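Local coordinates for BLUF domain-containing protein (PDB 6W6Z) that probably senses blue light, holding a flavin mononucleotide in the pocket of its BLUF domain, at residues Q20-I25 / L42-N47; N47-C52 / Q71-I76; Q51-E56 / E65-D70. All coordinates share one frame; numbering follows the deposited sequence.

Contact 1 of 3, residues Q20-I25 / L42-N47; sequences QDLRDI and LYYADN. With FMN (flavin mononucleotide), chain B.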
loop_
_atom_site.group_PDB
_atom_site.type_symbol
_atom_site.label_atom_id
_atom_site.label_comp_id
_atom_site.label_asym_id
_atom_site.label_seq_id
_atom_site.Cartn_x
_atom_site.Cartn_y
_atom_site.Cartn_z
ATOM N N GLN A 20 15.658 -1.727 4.198
ATOM C CA GLN A 20 15.262 -2.250 5.538
ATOM C C GLN A 20 13.859 -1.723 5.881
ATOM O O GLN A 20 13.061 -2.472 6.481
ATOM C CB GLN A 20 16.273 -1.852 6.622
ATOM C CG GLN A 20 15.990 -2.536 7.950
ATOM C CD GLN A 20 16.980 -2.215 9.051
ATOM O OE1 GLN A 20 17.824 -1.336 8.932
ATOM N NE2 GLN A 20 16.859 -2.934 10.153
ATOM N N ASP A 21 13.562 -0.485 5.518
ATOM C CA ASP A 21 12.228 0.123 5.815
ATOM C C ASP A 21 11.116 -0.651 5.105
ATOM O O ASP A 21 10.145 -1.014 5.763
ATOM C CB ASP A 21 12.160 1.602 5.452
ATOM C CG ASP A 21 12.786 2.543 6.474
ATOM O OD1 ASP A 21 13.162 2.063 7.539
ATOM O OD2 ASP A 21 12.841 3.763 6.181
ATOM N N LEU A 22 11.297 -0.964 3.826
ATOM C CA LEU A 22 10.278 -1.718 3.047
ATOM C C LEU A 22 10.121 -3.113 3.663
ATOM O O LEU A 22 8.987 -3.543 3.832
ATOM C CB LEU A 22 10.732 -1.801 1.583
ATOM C CG LEU A 22 10.758 -0.466 0.827
ATOM C CD1 LEU A 22 11.360 -0.654 -0.550
ATOM C CD2 LEU A 22 9.366 0.112 0.679
ATOM N N ARG A 23 11.221 -3.811 3.955
ATOM C CA ARG A 23 11.128 -5.165 4.563
ATOM C C ARG A 23 10.427 -5.074 5.918
ATOM O O ARG A 23 9.525 -5.906 6.193
ATOM C CB ARG A 23 12.523 -5.789 4.624
ATOM C CG ARG A 23 13.124 -6.056 3.258
ATOM C CD ARG A 23 14.612 -6.400 3.293
ATOM N NE ARG A 23 14.855 -7.796 3.564
ATOM C CZ ARG A 23 16.064 -8.343 3.719
ATOM N NH1 ARG A 23 16.155 -9.641 3.992
ATOM N NH2 ARG A 23 17.157 -7.613 3.529
ATOM N N ASP A 24 10.773 -4.090 6.733
ATOM C CA ASP A 24 10.138 -3.863 8.075
ATOM C C ASP A 24 8.633 -3.566 7.940
ATOM O O ASP A 24 7.776 -4.225 8.641
ATOM C CB ASP A 24 10.809 -2.721 8.821
ATOM C CG ASP A 24 12.147 -3.062 9.467
ATOM O OD1 ASP A 24 12.481 -4.234 9.567
ATOM O OD2 ASP A 24 12.836 -2.130 9.847
ATOM N N ILE A 25 8.274 -2.662 7.039
ATOM C CA ILE A 25 6.835 -2.332 6.803
ATOM C C ILE A 25 6.055 -3.611 6.445
ATOM O O ILE A 25 5.000 -3.860 7.027
ATOM C CB ILE A 25 6.723 -1.250 5.726
ATOM C CG1 ILE A 25 7.276 0.095 6.226
ATOM C CG2 ILE A 25 5.293 -1.131 5.236
ATOM C CD1 ILE A 25 7.475 1.117 5.130
ATOM N N LEU A 42 0.270 -2.710 -1.171
ATOM C CA LEU A 42 1.223 -1.593 -0.966
ATOM C C LEU A 42 2.000 -1.509 -2.252
ATOM O O LEU A 42 2.607 -2.507 -2.605
ATOM C CB LEU A 42 2.144 -1.847 0.229
ATOM C CG LEU A 42 3.080 -0.684 0.570
ATOM C CD1 LEU A 42 2.282 0.553 0.981
ATOM C CD2 LEU A 42 4.073 -1.055 1.655
ATOM N N TYR A 43 1.979 -0.345 -2.896
ATOM C CA TYR A 43 2.764 -0.051 -4.108
ATOM C C TYR A 43 3.814 0.939 -3.658
ATOM O O TYR A 43 3.488 1.898 -2.949
ATOM C CB TYR A 43 1.874 0.527 -5.210
ATOM C CG TYR A 43 2.589 1.221 -6.348
ATOM C CD1 TYR A 43 3.135 0.504 -7.398
ATOM C CD2 TYR A 43 2.664 2.601 -6.405
ATOM C CE1 TYR A 43 3.732 1.145 -8.473
ATOM C CE2 TYR A 43 3.321 3.258 -7.441
ATOM C CZ TYR A 43 3.841 2.522 -8.492
ATOM O OH TYR A 43 4.460 3.143 -9.549
ATOM N N TYR A 44 5.038 0.751 -4.104
ATOM C CA TYR A 44 6.140 1.702 -3.849
ATOM C C TYR A 44 6.794 2.029 -5.175
ATOM O O TYR A 44 7.191 1.084 -5.880
ATOM C CB TYR A 44 7.187 1.126 -2.884
ATOM C CG TYR A 44 8.342 2.077 -2.712
ATOM C CD1 TYR A 44 8.204 3.229 -1.951
ATOM C CD2 TYR A 44 9.508 1.916 -3.443
ATOM C CE1 TYR A 44 9.226 4.163 -1.864
ATOM C CE2 TYR A 44 10.556 2.817 -3.339
ATOM C CZ TYR A 44 10.401 3.967 -2.585
ATOM O OH TYR A 44 11.414 4.888 -2.511
ATOM N N ALA A 45 6.989 3.308 -5.457
ATOM C CA ALA A 45 7.821 3.744 -6.598
ATOM C C ALA A 45 8.175 5.210 -6.426
ATOM O O ALA A 45 7.397 5.968 -5.761
ATOM C CB ALA A 45 7.060 3.540 -7.882
ATOM N N ASP A 46 9.313 5.621 -6.970
ATOM C CA ASP A 46 9.637 7.062 -7.072
ATOM C C ASP A 46 9.441 7.754 -5.705
ATOM O O ASP A 46 8.844 8.858 -5.643
ATOM C CB ASP A 46 8.786 7.668 -8.200
ATOM C CG ASP A 46 9.286 7.314 -9.587
ATOM O OD1 ASP A 46 10.127 6.432 -9.664
ATOM O OD2 ASP A 46 8.851 7.958 -10.586
ATOM N N ASN A 47 9.977 7.167 -4.637
ATOM C CA ASN A 47 9.982 7.722 -3.247
ATOM C C ASN A 47 8.561 7.990 -2.760
ATOM O O ASN A 47 8.380 8.956 -1.997
ATOM C CB ASN A 47 10.807 9.010 -3.133
ATOM C CG ASN A 47 12.299 8.743 -3.217
ATOM O OD1 ASN A 47 12.775 7.691 -2.777
ATOM N ND2 ASN A 47 13.046 9.677 -3.785
HETATM N N1 FMN B . 1.027 -1.725 9.657
HETATM C C2 FMN B . 0.086 -2.682 9.597
HETATM O O2 FMN B . -0.201 -3.293 10.675
HETATM N N3 FMN B . -0.636 -2.907 8.478
HETATM C C4 FMN B . -0.415 -2.253 7.327
HETATM O O4 FMN B . -1.043 -2.479 6.296
HETATM C C4A FMN B . 0.637 -1.245 7.301
HETATM N N5 FMN B . 0.948 -0.559 6.221
HETATM C C5A FMN B . 1.895 0.408 6.317
HETATM C C6 FMN B . 2.207 1.107 5.173
HETATM C C7 FMN B . 3.140 2.129 5.208
HETATM C C7M FMN B . 3.444 2.837 3.925
HETATM C C8 FMN B . 3.935 2.390 6.421
HETATM C C8M FMN B . 4.987 3.489 6.379
HETATM C C9 FMN B . 3.612 1.687 7.569
HETATM C C9A FMN B . 2.650 0.684 7.535
HETATM N N10 FMN B . 2.350 -0.087 8.652
HETATM C C10 FMN B . 1.339 -1.023 8.560
HETATM C "C1'" FMN B . 3.057 0.070 9.967
HETATM C "C2'" FMN B . 2.366 0.913 11.015
HETATM O "O2'" FMN B . 2.506 2.296 10.653
HETATM C "C3'" FMN B . 3.065 0.645 12.373
HETATM O "O3'" FMN B . 4.492 0.679 12.249
HETATM C "C4'" FMN B . 2.785 -0.734 12.934
HETATM O "O4'" FMN B . 1.357 -0.949 13.003
HETATM C "C5'" FMN B . 3.369 -0.870 14.363
HETATM O "O5'" FMN B . 2.781 0.045 15.312
HETATM P P FMN B . 3.151 0.052 16.917
HETATM O O1P FMN B . 4.252 1.093 17.010
HETATM O O2P FMN B . 1.821 0.443 17.537
HETATM O O3P FMN B . 3.633 -1.340 17.286
#
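L22 and I25 of helix 18-36 point toward Y44 and L42 of strand 39-45, and everything that meets between them is apolar. CD2 of L22 sits over one face of the Y44 ring, 4.1 Å from CG, so the methyl touches the root of the ring rather than its hydroxyl end. One helical turn further on, the branch methyl CG2 of I25 meets CD2 of L42 at 3.8 Å. In both pairs the two side chains cross at about a right angle.

The other kind of contact is with the flavin, and I25 and L42 make it. With chi1 at -68°, I25 has CG2 anti to its backbone N and CG1 beside that N; both branches then lie over one face of the isoalloxazine. CD1 comes to 3.7 Å from the flavin methyl C8M, while CG2 is 3.8 Å from the ring carbon C6. L42 divides its methyls: CD2 faces I25, and CD1 lies 3.9 Å from C7M of the flavin.

F49 of strand 48-54 touches L22, I25 and L42 and also meets the Y44 ring, while Y96 touches L22 and Y44. Helix and strand thus meet here through dispersion and burial, and I25 and L42 offer the dimethylbenzene end of the flavin only hydrocarbon, so on this side shape rather than polar bonds makes the fit.

Contact 2 of 3, residues N47-C52 / Q71-I76; sequences NAFFQC and QRHYNI. With FMN (flavin mononucleotide), chain B.
F49 and H73 meet in a small, buried contact at the dimethylbenzene end of the flavin, where strand 48-54 comes near the beginning of strand 73-83. CB of H73 lies 4.0 Å from CD2 of F49, the two side chains crossing at about a right angle, and the carbonyl O of R72 lies at the edge of the F49 ring, 4.2 Å from CE2.

The flavin methyls complete the arrangement. C7M stands over the centre of the F49 ring, 3.8 Å from CG. C8M does the same to the imidazole of H73, 3.8 Å from CD2, while CD1 of I76 covers the opposite face, so the ring is sandwiched between two methyl groups. With chi1 at 69° the imidazole sits between the backbone N and carbonyl carbon, which brings its face to C8M. Hydrogen bonds at both nitrogens, ND1 with S9 OG and NE2 with I67 O, fix its rotation. R72 leads away from F49 toward the ribityl chain, where FMN O3' lies in the guanidinium plane, 3.0 Å from NH2; that same NH2 forms salt bridges with D70 and E28.

Around this core, strand 2-11 runs between the two strands in the sheet and supplies S9, which also touches F49. Helix 18-36 closes over the region, L22 resting on F49 and D21, D24 and I25 on R72.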
loop_
_atom_site.group_PDB
_atom_site.type_symbol
_atom_site.label_atom_id
_atom_site.label_comp_id
_atom_site.label_asym_id
_atom_site.label_seq_id
_atom_site.Cartn_x
_atom_site.Cartn_y
_atom_site.Cartn_z
ATOM N N ASN A 47 9.977 7.167 -4.637
ATOM C CA ASN A 47 9.982 7.722 -3.247
ATOM C C ASN A 47 8.561 7.990 -2.760
ATOM O O ASN A 47 8.380 8.956 -1.997
ATOM C CB ASN A 47 10.807 9.010 -3.133
ATOM C CG ASN A 47 12.299 8.743 -3.217
ATOM O OD1 ASN A 47 12.775 7.691 -2.777
ATOM N ND2 ASN A 47 13.046 9.677 -3.785
ATOM N N ALA A 48 7.592 7.152 -3.111
ATOM C CA ALA A 48 6.197 7.361 -2.669
ATOM C C ALA A 48 5.475 6.029 -2.571
ATOM O O ALA A 48 5.921 5.054 -3.208
ATOM C CB ALA A 48 5.494 8.314 -3.616
ATOM N N PHE A 49 4.423 6.009 -1.764
ATOM C CA PHE A 49 3.569 4.816 -1.553
ATOM C C PHE A 49 2.147 5.070 -2.032
ATOM O O PHE A 49 1.604 6.163 -1.995
ATOM C CB PHE A 49 3.524 4.463 -0.074
ATOM C CG PHE A 49 4.821 4.080 0.555
ATOM C CD1 PHE A 49 5.347 2.793 0.372
ATOM C CD2 PHE A 49 5.496 4.966 1.392
ATOM C CE1 PHE A 49 6.508 2.414 1.024
ATOM C CE2 PHE A 49 6.687 4.587 1.998
ATOM C CZ PHE A 49 7.182 3.302 1.827
ATOM N N PHE A 50 1.486 3.979 -2.347
ATOM C CA PHE A 50 0.029 3.921 -2.503
ATOM C C PHE A 50 -0.382 2.699 -1.712
ATOM O O PHE A 50 0.324 1.693 -1.849
ATOM C CB PHE A 50 -0.412 3.830 -3.962
ATOM C CG PHE A 50 -1.882 3.485 -4.086
ATOM C CD1 PHE A 50 -2.339 2.176 -3.947
ATOM C CD2 PHE A 50 -2.821 4.496 -4.203
ATOM C CE1 PHE A 50 -3.693 1.882 -4.003
ATOM C CE2 PHE A 50 -4.183 4.198 -4.283
ATOM C CZ PHE A 50 -4.619 2.900 -4.150
ATOM N N GLN A 51 -1.375 2.816 -0.845
ATOM C CA GLN A 51 -1.850 1.617 -0.144
ATOM C C GLN A 51 -3.361 1.531 -0.223
ATOM O O GLN A 51 -4.064 2.562 -0.104
ATOM C CB GLN A 51 -1.358 1.587 1.296
ATOM C CG GLN A 51 -1.592 0.244 1.944
ATOM C CD GLN A 51 -1.019 0.139 3.333
ATOM O OE1 GLN A 51 -1.044 1.104 4.103
ATOM N NE2 GLN A 51 -0.453 -1.026 3.644
ATOM N N CYS A 52 -3.864 0.312 -0.333
ATOM C CA CYS A 52 -5.301 0.025 -0.181
ATOM C C CYS A 52 -5.452 -0.987 0.950
ATOM O O CYS A 52 -4.684 -1.964 0.970
ATOM C CB CYS A 52 -5.814 -0.387 -1.557
ATOM S SG CYS A 52 -7.332 -1.364 -1.515
ATOM N N GLN A 71 6.792 7.167 11.120
ATOM C CA GLN A 71 8.008 7.985 10.793
ATOM C C GLN A 71 8.472 7.794 9.329
ATOM O O GLN A 71 9.201 8.687 8.761
ATOM C CB GLN A 71 9.135 7.556 11.733
ATOM C CG GLN A 71 10.406 8.382 11.587
ATOM C CD GLN A 71 11.394 7.849 10.576
ATOM O OE1 GLN A 71 11.408 6.664 10.252
ATOM N NE2 GLN A 71 12.256 8.738 10.096
ATOM N N ARG A 72 8.115 6.674 8.718
ATOM C CA ARG A 72 8.716 6.222 7.412
ATOM C C ARG A 72 8.057 6.895 6.205
ATOM O O ARG A 72 8.570 6.768 5.028
ATOM C CB ARG A 72 8.681 4.697 7.369
ATOM C CG ARG A 72 9.686 4.095 8.337
ATOM C CD ARG A 72 9.530 2.633 8.610
ATOM N NE ARG A 72 8.300 2.322 9.315
ATOM C CZ ARG A 72 8.007 1.106 9.731
ATOM N NH1 ARG A 72 8.885 0.130 9.540
ATOM N NH2 ARG A 72 6.863 0.858 10.341
ATOM N N HIS A 73 6.972 7.624 6.400
ATOM C CA HIS A 73 6.324 8.399 5.316
ATOM C C HIS A 73 5.673 9.656 5.906
ATOM O O HIS A 73 5.667 9.770 7.166
ATOM C CB HIS A 73 5.362 7.513 4.517
ATOM C CG HIS A 73 4.149 7.090 5.276
ATOM N ND1 HIS A 73 3.080 6.526 4.647
ATOM C CD2 HIS A 73 3.845 7.124 6.597
ATOM C CE1 HIS A 73 2.143 6.247 5.542
ATOM N NE2 HIS A 73 2.584 6.585 6.759
ATOM N N TYR A 74 5.265 10.573 5.031
ATOM C CA TYR A 74 4.685 11.896 5.379
ATOM C C TYR A 74 3.861 12.401 4.201
ATOM O O TYR A 74 3.833 11.726 3.138
ATOM C CB TYR A 74 5.782 12.900 5.764
ATOM C CG TYR A 74 6.658 13.320 4.606
ATOM C CD1 TYR A 74 7.682 12.522 4.120
ATOM C CD2 TYR A 74 6.489 14.562 4.030
ATOM C CE1 TYR A 74 8.455 12.925 3.043
ATOM C CE2 TYR A 74 7.280 14.996 2.994
ATOM C CZ TYR A 74 8.244 14.164 2.469
ATOM O OH TYR A 74 8.978 14.651 1.422
ATOM N N ASN A 75 3.169 13.541 4.374
ATOM C CA ASN A 75 2.357 14.115 3.271
ATOM C C ASN A 75 1.293 13.078 2.859
ATOM O O ASN A 75 1.135 12.814 1.678
ATOM C CB ASN A 75 3.243 14.458 2.063
ATOM C CG ASN A 75 2.615 15.433 1.083
ATOM O OD1 ASN A 75 2.708 16.634 1.286
ATOM N ND2 ASN A 75 2.014 14.934 0.003
ATOM N N ILE A 76 0.565 12.519 3.809
ATOM C CA ILE A 76 -0.436 11.454 3.504
ATOM C C ILE A 76 -1.592 12.138 2.762
ATOM O O ILE A 76 -2.126 13.105 3.288
ATOM C CB ILE A 76 -0.891 10.681 4.766
ATOM C CG1 ILE A 76 0.116 9.649 5.284
ATOM C CG2 ILE A 76 -2.208 9.957 4.515
ATOM C CD1 ILE A 76 1.404 10.175 5.845
HETATM N N1 FMN B . 1.027 -1.725 9.657
HETATM C C2 FMN B . 0.086 -2.682 9.597
HETATM O O2 FMN B . -0.201 -3.293 10.675
HETATM N N3 FMN B . -0.636 -2.907 8.478
HETATM C C4 FMN B . -0.415 -2.253 7.327
HETATM O O4 FMN B . -1.043 -2.479 6.296
HETATM C C4A FMN B . 0.637 -1.245 7.301
HETATM N N5 FMN B . 0.948 -0.559 6.221
HETATM C C5A FMN B . 1.895 0.408 6.317
HETATM C C6 FMN B . 2.207 1.107 5.173
HETATM C C7 FMN B . 3.140 2.129 5.208
HETATM C C7M FMN B . 3.444 2.837 3.925
HETATM C C8 FMN B . 3.935 2.390 6.421
HETATM C C8M FMN B . 4.987 3.489 6.379
HETATM C C9 FMN B . 3.612 1.687 7.569
HETATM C C9A FMN B . 2.650 0.684 7.535
HETATM N N10 FMN B . 2.350 -0.087 8.652
HETATM C C10 FMN B . 1.339 -1.023 8.560
HETATM C "C1'" FMN B . 3.057 0.070 9.967
HETATM C "C2'" FMN B . 2.366 0.913 11.015
HETATM O "O2'" FMN B . 2.506 2.296 10.653
HETATM C "C3'" FMN B . 3.065 0.645 12.373
HETATM O "O3'" FMN B . 4.492 0.679 12.249
HETATM C "C4'" FMN B . 2.785 -0.734 12.934
HETATM O "O4'" FMN B . 1.357 -0.949 13.003
HETATM C "C5'" FMN B . 3.369 -0.870 14.363
HETATM O "O5'" FMN B . 2.781 0.045 15.312
HETATM P P FMN B . 3.151 0.052 16.917
HETATM O O1P FMN B . 4.252 1.093 17.010
HETATM O O2P FMN B . 1.821 0.443 17.537
HETATM O O3P FMN B . 3.633 -1.340 17.286
#

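Contact 3 of 3, residues Q51-E56 / E65-D70; sequences QCLEGE and EKIQKD. With FMN (flavin mononucleotide), chain B.
Chi1 of -168° places CG of Q51 anti to its backbone N, and the extended chain beyond it carries the amide to I67, whose own chi1 of -69° swings CG1, and CD1 after it, against one face of the flavin. There CD1 of I67 lies 3.5 Å from OE1 of Q51. The same methyl meets CD1 of L53 at 3.9 Å, the two side chains reaching toward each other tip to tip. I67 lies across that face, with CD1 3.7 Å from N5.

The amide of Q51 is gripped at both ends. NE2 donates to FMN N5 over 3.0 Å at 156°, and more weakly, with a strongly bent bond, to FMN O4; OE1 is hydrogen-bonded to the hydroxyl of Y7. This tyrosine-glutamine-flavin arrangement is the hallmark of BLUF domains, in which light is generally thought to rearrange the bonds around the glutamine.

In the fold, the contact closes the first half of a beta-alpha-beta crossover: strand 48-54 leads into helix 57-67, and the chain then returns to strand 73-83, parallel to the first with strand 2-11 between them. The helix gives way to a type I turn from I67 to D70, and polar groups around this exit hold the ribityl chain. K66, bent along its chain, brings NZ to 2.7 Å from FMN O4' in a hydrogen bond. At the far end of the turn D70 OD2 accepts the hydroxyl of FMN O2' at 2.6 Å.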
loop_
_atom_site.group_PDB
_atom_site.type_symbol
_atom_site.label_atom_id
_atom_site.label_comp_id
_atom_site.label_asym_id
_atom_site.label_seq_id
_atom_site.Cartn_x
_atom_site.Cartn_y
_atom_site.Cartn_z
ATOM N N GLN A 51 -1.375 2.816 -0.845
ATOM C CA GLN A 51 -1.850 1.617 -0.144
ATOM C C GLN A 51 -3.361 1.531 -0.223
ATOM O O GLN A 51 -4.064 2.562 -0.104
ATOM C CB GLN A 51 -1.358 1.587 1.296
ATOM C CG GLN A 51 -1.592 0.244 1.944
ATOM C CD GLN A 51 -1.019 0.139 3.333
ATOM O OE1 GLN A 51 -1.044 1.104 4.103
ATOM N NE2 GLN A 51 -0.453 -1.026 3.644
ATOM N N CYS A 52 -3.864 0.312 -0.333
ATOM C CA CYS A 52 -5.301 0.025 -0.181
ATOM C C CYS A 52 -5.452 -0.987 0.950
ATOM O O CYS A 52 -4.684 -1.964 0.970
ATOM C CB CYS A 52 -5.814 -0.387 -1.557
ATOM S SG CYS A 52 -7.332 -1.364 -1.515
ATOM N N LEU A 53 -6.310 -0.680 1.934
ATOM C CA LEU A 53 -6.658 -1.551 3.072
ATOM C C LEU A 53 -8.103 -2.017 2.900
ATOM O O LEU A 53 -8.972 -1.154 2.630
ATOM C CB LEU A 53 -6.508 -0.773 4.381
ATOM C CG LEU A 53 -5.136 -0.127 4.637
ATOM C CD1 LEU A 53 -5.193 0.775 5.857
ATOM C CD2 LEU A 53 -4.076 -1.199 4.805
ATOM N N GLU A 54 -8.365 -3.302 3.119
ATOM C CA GLU A 54 -9.736 -3.877 3.039
ATOM C C GLU A 54 -10.059 -4.597 4.339
ATOM O O GLU A 54 -9.222 -5.430 4.753
ATOM C CB GLU A 54 -9.875 -4.943 1.943
ATOM C CG GLU A 54 -9.711 -4.437 0.540
ATOM C CD GLU A 54 -9.628 -5.522 -0.546
ATOM O OE1 GLU A 54 -9.391 -6.700 -0.233
ATOM O OE2 GLU A 54 -9.768 -5.176 -1.705
ATOM N N GLY A 55 -11.262 -4.377 4.889
ATOM C CA GLY A 55 -11.725 -5.095 6.093
ATOM C C GLY A 55 -12.778 -4.323 6.855
ATOM O O GLY A 55 -13.334 -3.343 6.293
ATOM N N GLU A 56 -13.050 -4.740 8.094
ATOM C CA GLU A 56 -14.100 -4.117 8.939
ATOM C C GLU A 56 -13.772 -2.636 9.111
ATOM O O GLU A 56 -12.603 -2.309 9.461
ATOM C CB GLU A 56 -14.250 -4.826 10.284
ATOM N N GLU A 65 -5.278 5.423 11.133
ATOM C CA GLU A 65 -4.871 6.444 12.161
ATOM C C GLU A 65 -3.435 6.180 12.615
ATOM O O GLU A 65 -2.646 7.124 12.626
ATOM C CB GLU A 65 -5.824 6.467 13.363
ATOM C CG GLU A 65 -6.865 7.579 13.306
ATOM C CD GLU A 65 -8.191 7.322 14.028
ATOM O OE1 GLU A 65 -8.236 6.446 14.915
ATOM O OE2 GLU A 65 -9.196 7.996 13.687
ATOM N N LYS A 66 -3.093 4.918 12.859
ATOM C CA LYS A 66 -1.735 4.462 13.239
ATOM C C LYS A 66 -0.755 4.707 12.092
ATOM O O LYS A 66 0.310 5.275 12.355
ATOM C CB LYS A 66 -1.740 2.985 13.647
ATOM C CG LYS A 66 -2.600 2.693 14.870
ATOM C CD LYS A 66 -2.288 1.408 15.666
ATOM C CE LYS A 66 -1.775 0.242 14.852
ATOM N NZ LYS A 66 -0.303 0.306 14.690
ATOM N N ILE A 67 -1.118 4.347 10.864
ATOM C CA ILE A 67 -0.197 4.469 9.696
ATOM C C ILE A 67 0.100 5.955 9.491
ATOM O O ILE A 67 1.272 6.313 9.111
ATOM C CB ILE A 67 -0.790 3.822 8.433
ATOM C CG1 ILE A 67 -0.853 2.298 8.544
ATOM C CG2 ILE A 67 -0.042 4.280 7.199
ATOM C CD1 ILE A 67 -1.759 1.637 7.487
ATOM N N GLN A 68 -0.886 6.824 9.710
ATOM C CA GLN A 68 -0.675 8.273 9.461
ATOM C C GLN A 68 0.486 8.792 10.303
ATOM O O GLN A 68 1.029 9.790 9.900
ATOM C CB GLN A 68 -1.888 9.115 9.832
ATOM C CG GLN A 68 -3.025 9.057 8.847
ATOM C CD GLN A 68 -4.222 9.705 9.520
ATOM O OE1 GLN A 68 -4.120 10.795 10.069
ATOM N NE2 GLN A 68 -5.351 9.008 9.543
ATOM N N LYS A 69 0.768 8.200 11.472
ATOM C CA LYS A 69 1.819 8.667 12.419
ATOM C C LYS A 69 3.187 8.049 12.086
ATOM O O LYS A 69 4.189 8.451 12.715
ATOM C CB LYS A 69 1.400 8.330 13.858
ATOM C CG LYS A 69 0.040 8.892 14.216
ATOM C CD LYS A 69 -0.410 8.561 15.597
ATOM C CE LYS A 69 -1.919 8.557 15.682
ATOM N NZ LYS A 69 -2.371 8.671 17.084
ATOM N N ASP A 70 3.260 7.096 11.151
ATOM C CA ASP A 70 4.494 6.299 10.943
ATOM C C ASP A 70 5.607 7.257 10.499
ATOM O O ASP A 70 5.351 8.014 9.555
ATOM C CB ASP A 70 4.242 5.146 9.978
ATOM C CG ASP A 70 5.340 4.102 9.980
ATOM O OD1 ASP A 70 6.498 4.452 9.624
ATOM O OD2 ASP A 70 5.022 2.951 10.314
HETATM N N1 FMN B . 1.027 -1.725 9.657
HETATM C C2 FMN B . 0.086 -2.682 9.597
HETATM O O2 FMN B . -0.201 -3.293 10.675
HETATM N N3 FMN B . -0.636 -2.907 8.478
HETATM C C4 FMN B . -0.415 -2.253 7.327
HETATM O O4 FMN B . -1.043 -2.479 6.296
HETATM C C4A FMN B . 0.637 -1.245 7.301
HETATM N N5 FMN B . 0.948 -0.559 6.221
HETATM C C5A FMN B . 1.895 0.408 6.317
HETATM C C6 FMN B . 2.207 1.107 5.173
HETATM C C7 FMN B . 3.140 2.129 5.208
HETATM C C7M FMN B . 3.444 2.837 3.925
HETATM C C8 FMN B . 3.935 2.390 6.421
HETATM C C8M FMN B . 4.987 3.489 6.379
HETATM C C9 FMN B . 3.612 1.687 7.569
HETATM C C9A FMN B . 2.650 0.684 7.535
HETATM N N10 FMN B . 2.350 -0.087 8.652
HETATM C C10 FMN B . 1.339 -1.023 8.560
HETATM C "C1'" FMN B . 3.057 0.070 9.967
HETATM C "C2'" FMN B . 2.366 0.913 11.015
HETATM O "O2'" FMN B . 2.506 2.296 10.653
HETATM C "C3'" FMN B . 3.065 0.645 12.373
HETATM O "O3'" FMN B . 4.492 0.679 12.249
HETATM C "C4'" FMN B . 2.785 -0.734 12.934
HETATM O "O4'" FMN B . 1.357 -0.949 13.003
HETATM C "C5'" FMN B . 3.369 -0.870 14.363
HETATM O "O5'" FMN B . 2.781 0.045 15.312
HETATM P P FMN B . 3.151 0.052 16.917
HETATM O O1P FMN B . 4.252 1.093 17.010
HETATM O O2P FMN B . 1.821 0.443 17.537
HETATM O O3P FMN B . 3.633 -1.340 17.286
#

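The three contacts surround one flavin. Contact 1 meets one face of the isoalloxazine through I25 and contact 3 the opposite face through I67, with their centres about 15 Å apart; contact 2, about 9 Å from contact 1 and 11 Å from contact 3 between centres, closes the methyl-bearing end. Strand 48-54 is common to contacts 2 and 3, which share Q51 and C52; contacts 1 and 2 share N47, in the turn that leads into it. Y43 N to F50 O, a probable hydrogen bond of 2.8 Å, pairs this strand with strand 39-45. H73 NE2 and I67 O, 2.7 Å apart, join contact 2 to contact 3, and L42 CD1 packs 3.8 Å from Q51 CB, joining contacts 1 and 3.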